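Local structure of aeromonas extracellular serine protease (Aeromonas sobria, 3WQB) at residues D44-R49 with S312-H317; D112-T117 with M303-T308; A260-G265 with G283-T288; M293-L298 with G330-T335. The protein preferentially cleaves peptide bonds that follow two basic residues, one of them lysine, as a secreted, calcium-binding serine protease of the furin-like subtilases that probably acts as a virulence factor. The protein carries 1 engineered substitution. All blocks are in the same frame, centred on the assembly; numbering follows the deposited sequence.

Contact 1: residues D44-R49 with S312-H317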
loop_
_atom_site.group_PDB
_atom_site.type_symbol
_atom_site.label_atom_id
_atom_site.label_comp_id
_atom_site.label_asym_id
_atom_site.label_seq_id
_atom_site.Cartn_x
_atom_site.Cartn_y
_atom_site.Cartn_z
ATOM N N ASP A 44 18.077 -14.388 -15.873
ATOM C CA ASP A 44 18.265 -14.530 -14.436
ATOM C C ASP A 44 18.356 -13.223 -13.641
ATOM O O ASP A 44 18.345 -13.262 -12.411
ATOM C CB ASP A 44 19.433 -15.487 -14.107
ATOM C CG ASP A 44 20.790 -15.001 -14.626
ATOM O OD1 ASP A 44 20.942 -13.797 -14.930
ATOM O OD2 ASP A 44 21.710 -15.856 -14.706
ATOM N N GLY A 45 18.413 -12.075 -14.319
ATOM C CA GLY A 45 18.617 -10.800 -13.607
ATOM C C GLY A 45 19.870 -10.778 -12.734
ATOM O O GLY A 45 19.924 -10.063 -11.725
ATOM N N PHE A 46 20.878 -11.561 -13.141
ATOM C CA PHE A 46 22.151 -11.741 -12.412
ATOM C C PHE A 46 22.044 -12.605 -11.152
ATOM O O PHE A 46 23.012 -12.751 -10.398
ATOM C CB PHE A 46 22.861 -10.412 -12.123
ATOM C CG PHE A 46 23.094 -9.564 -13.343
ATOM C CD1 PHE A 46 24.053 -9.924 -14.294
ATOM C CD2 PHE A 46 22.369 -8.386 -13.535
ATOM C CE1 PHE A 46 24.283 -9.124 -15.409
ATOM C CE2 PHE A 46 22.591 -7.578 -14.653
ATOM C CZ PHE A 46 23.554 -7.951 -15.599
ATOM N N SER A 47 20.869 -13.192 -10.937
ATOM C CA SER A 47 20.670 -14.166 -9.873
ATOM C C SER A 47 21.025 -15.560 -10.385
ATOM O O SER A 47 21.405 -15.724 -11.547
ATOM C CB SER A 47 19.222 -14.132 -9.378
ATOM O OG SER A 47 18.376 -14.923 -10.194
ATOM N N ALA A 48 20.868 -16.561 -9.523
ATOM C CA ALA A 48 21.281 -17.927 -9.850
ATOM C C ALA A 48 20.429 -18.594 -10.932
ATOM O O ALA A 48 20.900 -19.501 -11.615
ATOM C CB ALA A 48 21.329 -18.785 -8.598
ATOM N N ARG A 49 19.181 -18.152 -11.103
ATOM C CA ARG A 49 18.328 -18.739 -12.143
ATOM C C ARG A 49 17.305 -17.753 -12.682
ATOM O O ARG A 49 16.991 -16.758 -12.033
ATOM C CB ARG A 49 17.629 -20.021 -11.655
ATOM C CG ARG A 49 16.430 -19.798 -10.733
ATOM C CD ARG A 49 15.507 -21.015 -10.759
ATOM N NE ARG A 49 14.396 -20.898 -9.811
ATOM C CZ ARG A 49 13.229 -20.306 -10.073
ATOM N NH1 ARG A 49 12.993 -19.759 -11.259
ATOM N NH2 ARG A 49 12.293 -20.252 -9.139
ATOM N N SER A 312 26.793 -9.179 -2.166
ATOM C CA SER A 312 25.614 -9.908 -2.605
ATOM C C SER A 312 26.047 -11.034 -3.529
ATOM O O SER A 312 27.019 -10.892 -4.273
ATOM C CB SER A 312 24.659 -8.974 -3.358
ATOM O OG SER A 312 23.544 -9.693 -3.871
ATOM N N THR A 313 25.302 -12.137 -3.510
ATOM C CA THR A 313 25.502 -13.188 -4.507
ATOM C C THR A 313 24.956 -12.788 -5.886
ATOM O O THR A 313 25.215 -13.459 -6.877
ATOM C CB THR A 313 24.899 -14.546 -4.089
ATOM O OG1 THR A 313 23.472 -14.445 -4.027
ATOM C CG2 THR A 313 25.451 -15.016 -2.732
ATOM N N ASN A 314 24.203 -11.691 -5.957
ATOM C CA ASN A 314 23.832 -11.160 -7.260
ATOM C C ASN A 314 25.085 -10.770 -8.046
ATOM O O ASN A 314 25.923 -10.024 -7.537
ATOM C CB ASN A 314 22.878 -9.983 -7.129
ATOM C CG ASN A 314 22.374 -9.526 -8.467
ATOM O OD1 ASN A 314 23.064 -8.801 -9.188
ATOM N ND2 ASN A 314 21.188 -9.996 -8.845
ATOM N N ARG A 315 25.216 -11.280 -9.270
ATOM C CA ARG A 315 26.473 -11.106 -10.012
ATOM C C ARG A 315 26.767 -9.679 -10.473
ATOM O O ARG A 315 27.909 -9.365 -10.825
ATOM C CB ARG A 315 26.555 -12.064 -11.206
ATOM C CG ARG A 315 26.434 -13.538 -10.839
ATOM C CD ARG A 315 26.720 -14.452 -12.042
ATOM N NE ARG A 315 25.966 -14.057 -13.236
ATOM C CZ ARG A 315 24.697 -14.389 -13.488
ATOM N NH1 ARG A 315 24.017 -15.157 -12.646
ATOM N NH2 ARG A 315 24.107 -13.958 -14.594
ATOM N N LEU A 316 25.757 -8.812 -10.477
ATOM C CA LEU A 316 25.971 -7.431 -10.873
ATOM C C LEU A 316 26.770 -6.656 -9.828
ATOM O O LEU A 316 27.412 -5.659 -10.151
ATOM C CB LEU A 316 24.625 -6.748 -11.141
ATOM C CG LEU A 316 24.608 -5.269 -11.550
ATOM C CD1 LEU A 316 25.356 -5.064 -12.853
ATOM C CD2 LEU A 316 23.184 -4.767 -11.666
ATOM N N HIS A 317 26.712 -7.102 -8.578
ATOM C CA HIS A 317 27.309 -6.353 -7.469
ATOM C C HIS A 317 28.816 -6.539 -7.393
ATOM O O HIS A 317 29.319 -7.629 -7.637
ATOM C CB HIS A 317 26.659 -6.768 -6.150
ATOM C CG HIS A 317 25.231 -6.321 -6.009
ATOM N ND1 HIS A 317 24.756 -5.759 -4.847
ATOM C CD2 HIS A 317 24.180 -6.365 -6.866
ATOM C CE1 HIS A 317 23.473 -5.468 -4.992
ATOM N NE2 HIS A 317 23.099 -5.828 -6.208
#
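Arg315 and Asp44 form the ionic part of this contact between two loops of the subtilisin-like domain. The guanidinium reaches the carboxylate end-on: NH2 lies 3.2 Å from Asp44 OD1, on its syn side, and 3.1 Å from Asp44 OD2. The fit is not coplanar, for the two planes stand 57° apart and NH1 meets OD2 from above the carboxylate plane. Arginine suits the place because a bend at chi3 (-49°) folds its long chain back over the turn, where NH1 also takes Ser47 O at 2.9 Å.

Backbone carbonyls accept the second set of bonds. Arg315 N points almost straight at Phe46 O, 2.9 Å away, and Asn314 ND2 donates to Gly45 O at 3.1 Å while also binding Gly287 O. Each loop is shaped by its own side chains: Asp44 OD1 accepts from Phe46 N and Asn314 OD1 from Leu316 N, two Asx turns that accompany a type I' turn at 44-47 and a type I turn at 314-317. Gly45 and Phe46 both have positive phi, as the type I' turn requires.

The apolar part centres on Phe46, which has the most surface buried here. Leu316 CB sits over one face of the Phe46 ring, 4.1 Å from its centroid, in a CH-pi contact; Val294 and Leu322 also touch the ring.

The arginine side chain thus serves a carboxylate and a carbonyl at once. Asp44 OD1, shared by Arg315, Phe46 N and Gln34, is probably kept ionised by so many donors, which would tie the charge of the bridge to the shape of the turn.

Contact 2: residues D112-T117 with M303-T308. With CA (calcium ion), chain E.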
loop_
_atom_site.group_PDB
_atom_site.type_symbol
_atom_site.label_atom_id
_atom_site.label_comp_id
_atom_site.label_asym_id
_atom_site.label_seq_id
_atom_site.Cartn_x
_atom_site.Cartn_y
_atom_site.Cartn_z
ATOM N N ASP A 112 22.873 2.545 3.359
ATOM C CA ASP A 112 21.790 1.580 3.133
ATOM C C ASP A 112 20.469 2.176 2.686
ATOM O O ASP A 112 19.524 1.443 2.391
ATOM C CB ASP A 112 21.577 0.641 4.312
ATOM C CG ASP A 112 21.975 -0.780 3.973
ATOM O OD1 ASP A 112 21.459 -1.337 2.972
ATOM O OD2 ASP A 112 22.826 -1.330 4.684
ATOM N N THR A 113 20.429 3.497 2.578
ATOM C CA THR A 113 19.198 4.229 2.271
ATOM C C THR A 113 19.070 4.373 0.740
ATOM O O THR A 113 19.052 5.477 0.185
ATOM C CB THR A 113 19.178 5.561 3.086
ATOM O OG1 THR A 113 19.232 5.237 4.478
ATOM C CG2 THR A 113 17.926 6.353 2.877
ATOM N N ALA A 114 18.978 3.220 0.076
ATOM C CA ALA A 114 19.011 3.099 -1.389
ATOM C C ALA A 114 17.634 2.844 -1.985
ATOM O O ALA A 114 17.488 2.674 -3.194
ATOM C CB ALA A 114 19.960 1.962 -1.798
ATOM N N HIS A 115 16.629 2.802 -1.126
ATOM C CA HIS A 115 15.316 2.322 -1.500
ATOM C C HIS A 115 14.647 3.253 -2.522
ATOM O O HIS A 115 14.164 2.801 -3.573
ATOM C CB HIS A 115 14.516 2.190 -0.203
ATOM C CG HIS A 115 13.210 1.484 -0.336
ATOM N ND1 HIS A 115 12.017 2.151 -0.514
ATOM C CD2 HIS A 115 12.900 0.172 -0.231
ATOM C CE1 HIS A 115 11.028 1.277 -0.544
ATOM N NE2 HIS A 115 11.534 0.069 -0.353
ATOM N N GLY A 116 14.641 4.546 -2.233
ATOM C CA GLY A 116 13.982 5.533 -3.086
ATOM C C GLY A 116 14.658 5.670 -4.442
ATOM O O GLY A 116 13.998 5.892 -5.458
ATOM N N THR A 117 15.985 5.571 -4.450
ATOM C CA THR A 117 16.759 5.645 -5.679
ATOM C C THR A 117 16.493 4.414 -6.546
ATOM O O THR A 117 16.340 4.518 -7.768
ATOM C CB THR A 117 18.247 5.839 -5.346
ATOM O OG1 THR A 117 18.390 7.067 -4.621
ATOM C CG2 THR A 117 19.114 5.886 -6.600
ATOM N N MET A 303 28.273 3.420 -1.419
ATOM C CA MET A 303 26.879 3.721 -1.086
ATOM C C MET A 303 25.957 2.756 -1.811
ATOM O O MET A 303 26.238 2.340 -2.935
ATOM C CB MET A 303 26.522 5.148 -1.521
ATOM C CG MET A 303 27.325 6.250 -0.823
ATOM S SD MET A 303 26.912 6.460 0.922
ATOM C CE MET A 303 25.363 7.339 0.789
ATOM N N GLY A 304 24.837 2.440 -1.173
ATOM C CA GLY A 304 23.759 1.725 -1.842
ATOM C C GLY A 304 23.723 0.243 -1.555
ATOM O O GLY A 304 24.518 -0.285 -0.760
ATOM N N TYR A 305 22.790 -0.445 -2.213
ATOM C CA TYR A 305 22.698 -1.903 -2.095
ATOM C C TYR A 305 23.856 -2.618 -2.804
ATOM O O TYR A 305 24.161 -3.770 -2.485
ATOM C CB TYR A 305 21.371 -2.418 -2.651
ATOM C CG TYR A 305 20.121 -1.907 -1.975
ATOM C CD1 TYR A 305 20.093 -1.628 -0.609
ATOM C CD2 TYR A 305 18.951 -1.709 -2.715
ATOM C CE1 TYR A 305 18.934 -1.174 0.008
ATOM C CE2 TYR A 305 17.784 -1.257 -2.106
ATOM C CZ TYR A 305 17.781 -0.983 -0.750
ATOM O OH TYR A 305 16.616 -0.535 -0.150
ATOM N N ASN A 306 24.486 -1.932 -3.755
ATOM C CA ASN A 306 25.695 -2.408 -4.403
ATOM C C ASN A 306 26.851 -1.571 -3.857
ATOM O O ASN A 306 27.108 -0.448 -4.311
ATOM C CB ASN A 306 25.576 -2.310 -5.929
ATOM C CG ASN A 306 26.812 -2.811 -6.656
ATOM O OD1 ASN A 306 27.753 -3.320 -6.045
ATOM N ND2 ASN A 306 26.804 -2.690 -7.979
ATOM N N ARG A 307 27.498 -2.112 -2.828
ATOM C CA ARG A 307 28.626 -1.449 -2.190
ATOM C C ARG A 307 29.558 -2.489 -1.598
ATOM O O ARG A 307 29.131 -3.583 -1.233
ATOM C CB ARG A 307 28.162 -0.429 -1.136
ATOM C CG ARG A 307 27.571 -1.019 0.133
ATOM C CD ARG A 307 27.183 0.066 1.121
ATOM N NE ARG A 307 26.851 -0.479 2.439
ATOM C CZ ARG A 307 25.625 -0.814 2.835
ATOM N NH1 ARG A 307 24.591 -0.660 2.023
ATOM N NH2 ARG A 307 25.425 -1.299 4.054
ATOM N N THR A 308 30.831 -2.115 -1.489
ATOM C CA THR A 308 31.882 -3.063 -1.155
ATOM C C THR A 308 31.653 -3.798 0.165
ATOM O O THR A 308 31.886 -5.004 0.250
ATOM C CB THR A 308 33.266 -2.376 -1.204
ATOM O OG1 THR A 308 33.395 -1.665 -2.445
ATOM C CG2 THR A 308 34.403 -3.403 -1.089
HETATM CA CA CA E . 26.324 1.767 -5.122
#
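Tyr305 lays one face of its ring on the methyl group of Ala114. Ala114 CB stands 3.6 Å from the ring centroid and only 4° off the normal, a nearly ideal CH-pi contact, and the small side chain lets the ring settle close to the backbone. Asp112 OD1 lies at the ring's edge, 3.8 Å from CD1. With CG anti to its carbonyl carbon (chi1 -61°), the tyrosine runs alongside His115, and its OH comes within 3.4 Å of His115 CB, near the plane of the imidazole, as packing, not a hydrogen bond to His115.

His115 opens helix 115-124 and is the predicted histidine of the subtilase charge relay; its ND1 binds Asp78, and its NE2 bonds to the backbone of another protein chain. The tyrosine therefore flanks the active site from a loop that also holds a calcium ion through Met303 O and Asn306 O, 2.3 and 2.5 Å from the metal.

Asp112 and Arg307 close the outer side with a salt bridge. Arg307 NH2 donates to Asp112 OD2 at 2.7 Å, the acceptor lying in the guanidinium plane although the nitrogen stands well above the carboxylate plane; the two planes are 89° apart. The extended arginine also uses NH1 to grip Gly304 O at 2.8 Å, and its NE pairs with Asp309.

Contact 3: residues A260-G265 with G283-T288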
loop_
_atom_site.group_PDB
_atom_site.type_symbol
_atom_site.label_atom_id
_atom_site.label_comp_id
_atom_site.label_asym_id
_atom_site.label_seq_id
_atom_site.Cartn_x
_atom_site.Cartn_y
_atom_site.Cartn_z
ATOM N N ALA A 260 2.902 -7.915 -5.315
ATOM C CA ALA A 260 4.110 -8.188 -6.072
ATOM C C ALA A 260 4.081 -9.581 -6.686
ATOM O O ALA A 260 3.684 -10.570 -6.037
ATOM C CB ALA A 260 5.330 -8.062 -5.179
ATOM N N LEU A 261 4.552 -9.643 -7.930
ATOM C CA LEU A 261 4.688 -10.876 -8.708
ATOM C C LEU A 261 6.167 -11.174 -8.944
ATOM O O LEU A 261 6.966 -10.257 -9.145
ATOM C CB LEU A 261 3.998 -10.689 -10.072
ATOM C CG LEU A 261 3.928 -11.926 -10.972
ATOM C CD1 LEU A 261 2.492 -12.425 -11.049
ATOM C CD2 LEU A 261 4.485 -11.626 -12.361
ATOM N N ASN A 262 6.529 -12.458 -8.919
ATOM C CA ASN A 262 7.911 -12.845 -9.228
ATOM C C ASN A 262 8.108 -13.260 -10.685
ATOM O O ASN A 262 7.155 -13.289 -11.477
ATOM C CB ASN A 262 8.453 -13.889 -8.245
ATOM C CG ASN A 262 7.789 -15.241 -8.377
ATOM O OD1 ASN A 262 7.313 -15.622 -9.448
ATOM N ND2 ASN A 262 7.803 -16.002 -7.289
ATOM N N ALA A 263 9.355 -13.549 -11.046
ATOM C CA ALA A 263 9.693 -13.883 -12.427
ATOM C C ALA A 263 9.110 -15.205 -12.930
ATOM O O ALA A 263 9.132 -15.462 -14.137
ATOM C CB ALA A 263 11.203 -13.825 -12.645
ATOM N N ASP A 264 8.623 -16.038 -12.003
ATOM C CA ASP A 264 7.936 -17.287 -12.344
ATOM C C ASP A 264 6.448 -17.080 -12.613
ATOM O O ASP A 264 5.742 -18.030 -12.955
ATOM C CB ASP A 264 8.093 -18.304 -11.220
ATOM C CG ASP A 264 9.533 -18.661 -10.960
ATOM O OD1 ASP A 264 10.261 -18.923 -11.938
ATOM O OD2 ASP A 264 9.937 -18.687 -9.776
ATOM N N GLY A 265 5.970 -15.847 -12.460
ATOM C CA GLY A 265 4.566 -15.544 -12.721
ATOM C C GLY A 265 3.589 -15.860 -11.614
ATOM O O GLY A 265 2.392 -15.991 -11.866
ATOM N N GLY A 283 7.738 -7.486 -8.822
ATOM C CA GLY A 283 8.575 -7.211 -7.655
ATOM C C GLY A 283 9.687 -8.226 -7.422
ATOM O O GLY A 283 10.654 -7.913 -6.745
ATOM N N GLY A 284 9.557 -9.436 -7.969
ATOM C CA GLY A 284 10.607 -10.441 -7.855
ATOM C C GLY A 284 10.744 -11.040 -6.474
ATOM O O GLY A 284 9.831 -10.953 -5.641
ATOM N N GLU A 285 11.897 -11.670 -6.251
ATOM C CA GLU A 285 12.206 -12.317 -4.992
ATOM C C GLU A 285 13.344 -11.546 -4.341
ATOM O O GLU A 285 13.086 -10.463 -3.832
ATOM C CB GLU A 285 12.473 -13.805 -5.186
ATOM C CG GLU A 285 11.213 -14.590 -5.574
ATOM C CD GLU A 285 10.174 -14.688 -4.450
ATOM O OE1 GLU A 285 10.539 -14.513 -3.270
ATOM O OE2 GLU A 285 8.985 -14.948 -4.751
ATOM N N TYR A 286 14.585 -12.051 -4.383
ATOM C CA TYR A 286 15.696 -11.385 -3.680
ATOM C C TYR A 286 16.925 -11.100 -4.530
ATOM O O TYR A 286 17.810 -10.363 -4.094
ATOM C CB TYR A 286 16.067 -12.167 -2.409
ATOM C CG TYR A 286 14.934 -12.164 -1.412
ATOM C CD1 TYR A 286 14.815 -11.152 -0.461
ATOM C CD2 TYR A 286 13.966 -13.170 -1.429
ATOM C CE1 TYR A 286 13.750 -11.140 0.447
ATOM C CE2 TYR A 286 12.901 -13.163 -0.538
ATOM C CZ TYR A 286 12.801 -12.151 0.406
ATOM O OH TYR A 286 11.750 -12.145 1.292
ATOM N N GLY A 287 16.971 -11.668 -5.734
ATOM C CA GLY A 287 18.056 -11.399 -6.677
ATOM C C GLY A 287 19.283 -12.236 -6.406
ATOM O O GLY A 287 20.334 -12.022 -7.025
ATOM N N THR A 288 19.135 -13.197 -5.500
ATOM C CA THR A 288 20.231 -14.053 -5.064
ATOM C C THR A 288 20.043 -15.398 -5.758
ATOM O O THR A 288 20.721 -15.699 -6.736
ATOM C CB THR A 288 20.229 -14.196 -3.527
ATOM O OG1 THR A 288 18.895 -14.492 -3.093
ATOM C CG2 THR A 288 20.673 -12.891 -2.866
#
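This is a mainly backbone contact at the edge of the parallel sheet of the subtilisin-like domain, where the chain leaves the C-terminal ends of strands 255-261 and 277-282. One carbonyl oxygen takes both backbone bonds. Leu261 O accepts from two successive amides, Gly283 N at 2.9 Å and Gly284 N at 3.0 Å. The first donor lies in the carbonyl plane and the second is tilted 34° from it, an arrangement that lets both N-H groups converge on a single atom.

Gly283 suits a tight spot: its CA lies 4.2 Å from Ala260 CB, with only hydrogens between the two carbons. Gly284 has a positive phi, which suits glycine, and its CA comes within 3.9 Å of Asn262 CA.

A side-chain bond extends the join beyond the sheet. Asn262 ND2 donates to Glu285 OE2 at 3.0 Å along a straight line, in the plane of the amide and onto the anti lone pair of the carboxylate, although the two flat groups are turned 58° apart. The glutamate bends at chi2 (-69°) to bring its carboxylate back, and OE1 is held by Ser269. The other end of the asparagine is busy as well: OD1 accepts from Asp264 N at 2.9 Å, closing an Asx turn within the type I turn of 262-265, so asparagine serves both partners through one amide.

Ala260 packs on Thr335 and Ala338 of helix 335-352, Glu285 O is bonded by Asn333 just ahead of that helix, and Thr288 continues to Ala48 through backbone hydrogen bonding.

Contact 4: residues M293-L298 with G330-T335. With CA (calcium ion), chain E.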
loop_
_atom_site.group_PDB
_atom_site.type_symbol
_atom_site.label_atom_id
_atom_site.label_comp_id
_atom_site.label_asym_id
_atom_site.label_seq_id
_atom_site.Cartn_x
_atom_site.Cartn_y
_atom_site.Cartn_z
ATOM N N MET A 293 14.856 -6.979 -9.011
ATOM C CA MET A 293 14.725 -5.848 -9.927
ATOM C C MET A 293 16.073 -5.162 -10.135
ATOM O O MET A 293 16.613 -4.532 -9.215
ATOM C CB MET A 293 13.704 -4.841 -9.389
ATOM C CG MET A 293 12.360 -5.432 -8.962
ATOM S SD MET A 293 11.317 -6.036 -10.308
ATOM C CE MET A 293 10.675 -4.481 -10.892
ATOM N N VAL A 294 16.604 -5.279 -11.348
ATOM C CA VAL A 294 17.819 -4.558 -11.717
ATOM C C VAL A 294 17.470 -3.091 -11.950
ATOM O O VAL A 294 16.592 -2.764 -12.753
ATOM C CB VAL A 294 18.497 -5.179 -12.955
ATOM C CG1 VAL A 294 19.653 -4.297 -13.439
ATOM C CG2 VAL A 294 18.974 -6.594 -12.618
ATOM N N THR A 295 18.154 -2.209 -11.228
ATOM C CA THR A 295 17.774 -0.805 -11.200
ATOM C C THR A 295 18.947 0.086 -10.777
ATOM O O THR A 295 20.063 -0.396 -10.564
ATOM C CB THR A 295 16.563 -0.598 -10.247
ATOM O OG1 THR A 295 16.066 0.738 -10.373
ATOM C CG2 THR A 295 16.932 -0.890 -8.795
ATOM N N THR A 296 18.682 1.379 -10.660
ATOM C CA THR A 296 19.661 2.343 -10.209
ATOM C C THR A 296 19.892 2.250 -8.703
ATOM O O THR A 296 18.949 2.259 -7.907
ATOM C CB THR A 296 19.207 3.766 -10.564
ATOM O OG1 THR A 296 17.855 3.955 -10.128
ATOM C CG2 THR A 296 19.253 3.992 -12.070
ATOM N N ASP A 297 21.163 2.187 -8.322
ATOM C CA ASP A 297 21.587 2.165 -6.932
ATOM C C ASP A 297 22.087 3.542 -6.529
ATOM O O ASP A 297 22.273 4.408 -7.384
ATOM C CB ASP A 297 22.730 1.157 -6.790
ATOM C CG ASP A 297 22.992 0.767 -5.354
ATOM O OD1 ASP A 297 22.006 0.592 -4.604
ATOM O OD2 ASP A 297 24.178 0.645 -4.976
ATOM N N LEU A 298 22.306 3.757 -5.232
ATOM C CA LEU A 298 23.096 4.917 -4.833
ATOM C C LEU A 298 24.455 4.846 -5.535
ATOM O O LEU A 298 25.065 3.776 -5.587
ATOM C CB LEU A 298 23.291 4.975 -3.324
ATOM C CG LEU A 298 22.032 5.077 -2.465
ATOM C CD1 LEU A 298 22.399 5.219 -0.996
ATOM C CD2 LEU A 298 21.168 6.238 -2.907
ATOM N N GLY A 330 20.942 -5.367 -8.240
ATOM C CA GLY A 330 20.045 -6.412 -8.738
ATOM C C GLY A 330 19.176 -7.012 -7.653
ATOM O O GLY A 330 18.602 -8.095 -7.830
ATOM N N VAL A 331 19.087 -6.330 -6.514
ATOM C CA VAL A 331 18.406 -6.885 -5.341
ATOM C C VAL A 331 17.158 -6.112 -4.918
ATOM O O VAL A 331 16.476 -6.513 -3.977
ATOM C CB VAL A 331 19.362 -7.028 -4.133
ATOM C CG1 VAL A 331 20.505 -7.980 -4.460
ATOM C CG2 VAL A 331 19.876 -5.660 -3.680
ATOM N N MET A 332 16.852 -5.012 -5.603
ATOM C CA MET A 332 15.631 -4.282 -5.279
ATOM C C MET A 332 14.424 -5.186 -5.492
ATOM O O MET A 332 14.373 -5.934 -6.455
ATOM C CB MET A 332 15.533 -3.004 -6.109
ATOM C CG MET A 332 14.312 -2.154 -5.833
ATOM S SD MET A 332 14.147 -1.720 -4.094
ATOM C CE MET A 332 12.621 -0.794 -4.152
ATOM N N ASN A 333 13.459 -5.126 -4.583
ATOM C CA ASN A 333 12.350 -6.070 -4.608
ATOM C C ASN A 333 11.143 -5.510 -3.856
ATOM O O ASN A 333 11.056 -4.309 -3.605
ATOM C CB ASN A 333 12.793 -7.409 -4.004
ATOM C CG ASN A 333 13.060 -7.313 -2.519
ATOM O OD1 ASN A 333 13.079 -6.218 -1.955
ATOM N ND2 ASN A 333 13.254 -8.461 -1.870
ATOM N N GLY A 334 10.203 -6.383 -3.520
ATOM C CA GLY A 334 9.108 -6.025 -2.642
ATOM C C GLY A 334 7.899 -5.452 -3.346
ATOM O O GLY A 334 7.909 -5.193 -4.558
ATOM N N THR A 335 6.842 -5.264 -2.571
ATOM C CA THR A 335 5.749 -4.453 -3.071
ATOM C C THR A 335 6.252 -3.030 -3.323
ATOM O O THR A 335 5.633 -2.286 -4.087
ATOM C CB THR A 335 4.491 -4.523 -2.188
ATOM O OG1 THR A 335 4.814 -4.182 -0.833
ATOM C CG2 THR A 335 3.865 -5.904 -2.260
HETATM CA CA CA E . 26.324 1.767 -5.122
#
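Strand 293-296 and the chain leading to helix 335-352 meet here, just before Ala336, the engineered residue at the position of the predicted charge-relay serine. Met293 N donates to Met332 O at 2.8 Å, nearly along the C=O axis, and Met293 CB lies 4.2 Å from Met332 CB. Met293 then bends at chi2 and chi3 so that its end leads away from the strand pair; the side chain packs on Ser337 and Ser341 of helix 335-352. A long unbranched chain suits this reach from strand to helix.

Thr295 meets Met332 from the strand side, its CG2 lying 3.7 Å from Met332 CB. OG1 is anti to the backbone N (chi1 -171°), which turns CG2 to the methionine and leaves OG1 to bond Ser118 O on helix 115-124. Val294 CG2 rests 4.0 Å from Gly330 CA, an approach eased by the glycine.

Beyond the strand, Asp297 OD2 and Leu298 O bind the calcium ion, each at 2.4 Å. Asp297 OD1 accepts from Tyr305 N, and OD2 probably from Asn306 N. One backbone bond and a few apolar touches probably tie the chain leading to the predicted charge-relay position to a strand that leads into a calcium site.

In the fold
The four contacts lie in the subtilisin-like domain, and all four draw on the long excursion between strand 277-282 and helix 335-352. Contact 4 is the hub: its centre is about 9 Å from that of contact 2, 11 Å from contact 3 and 12 Å from contact 1, and it touches all three. Contacts 2 and 4 share one calcium ion, whereas contacts 2 and 3, about 19 Å apart between centres, do not meet. Along the chain, contact 2 is nested in contact 1 and contact 3 in both; contact 4 follows contact 3 and crosses contacts 1 and 2. Sheet edge, calcium loop and N-terminal loop are thereby joined around the helices bearing His115 and Ala336.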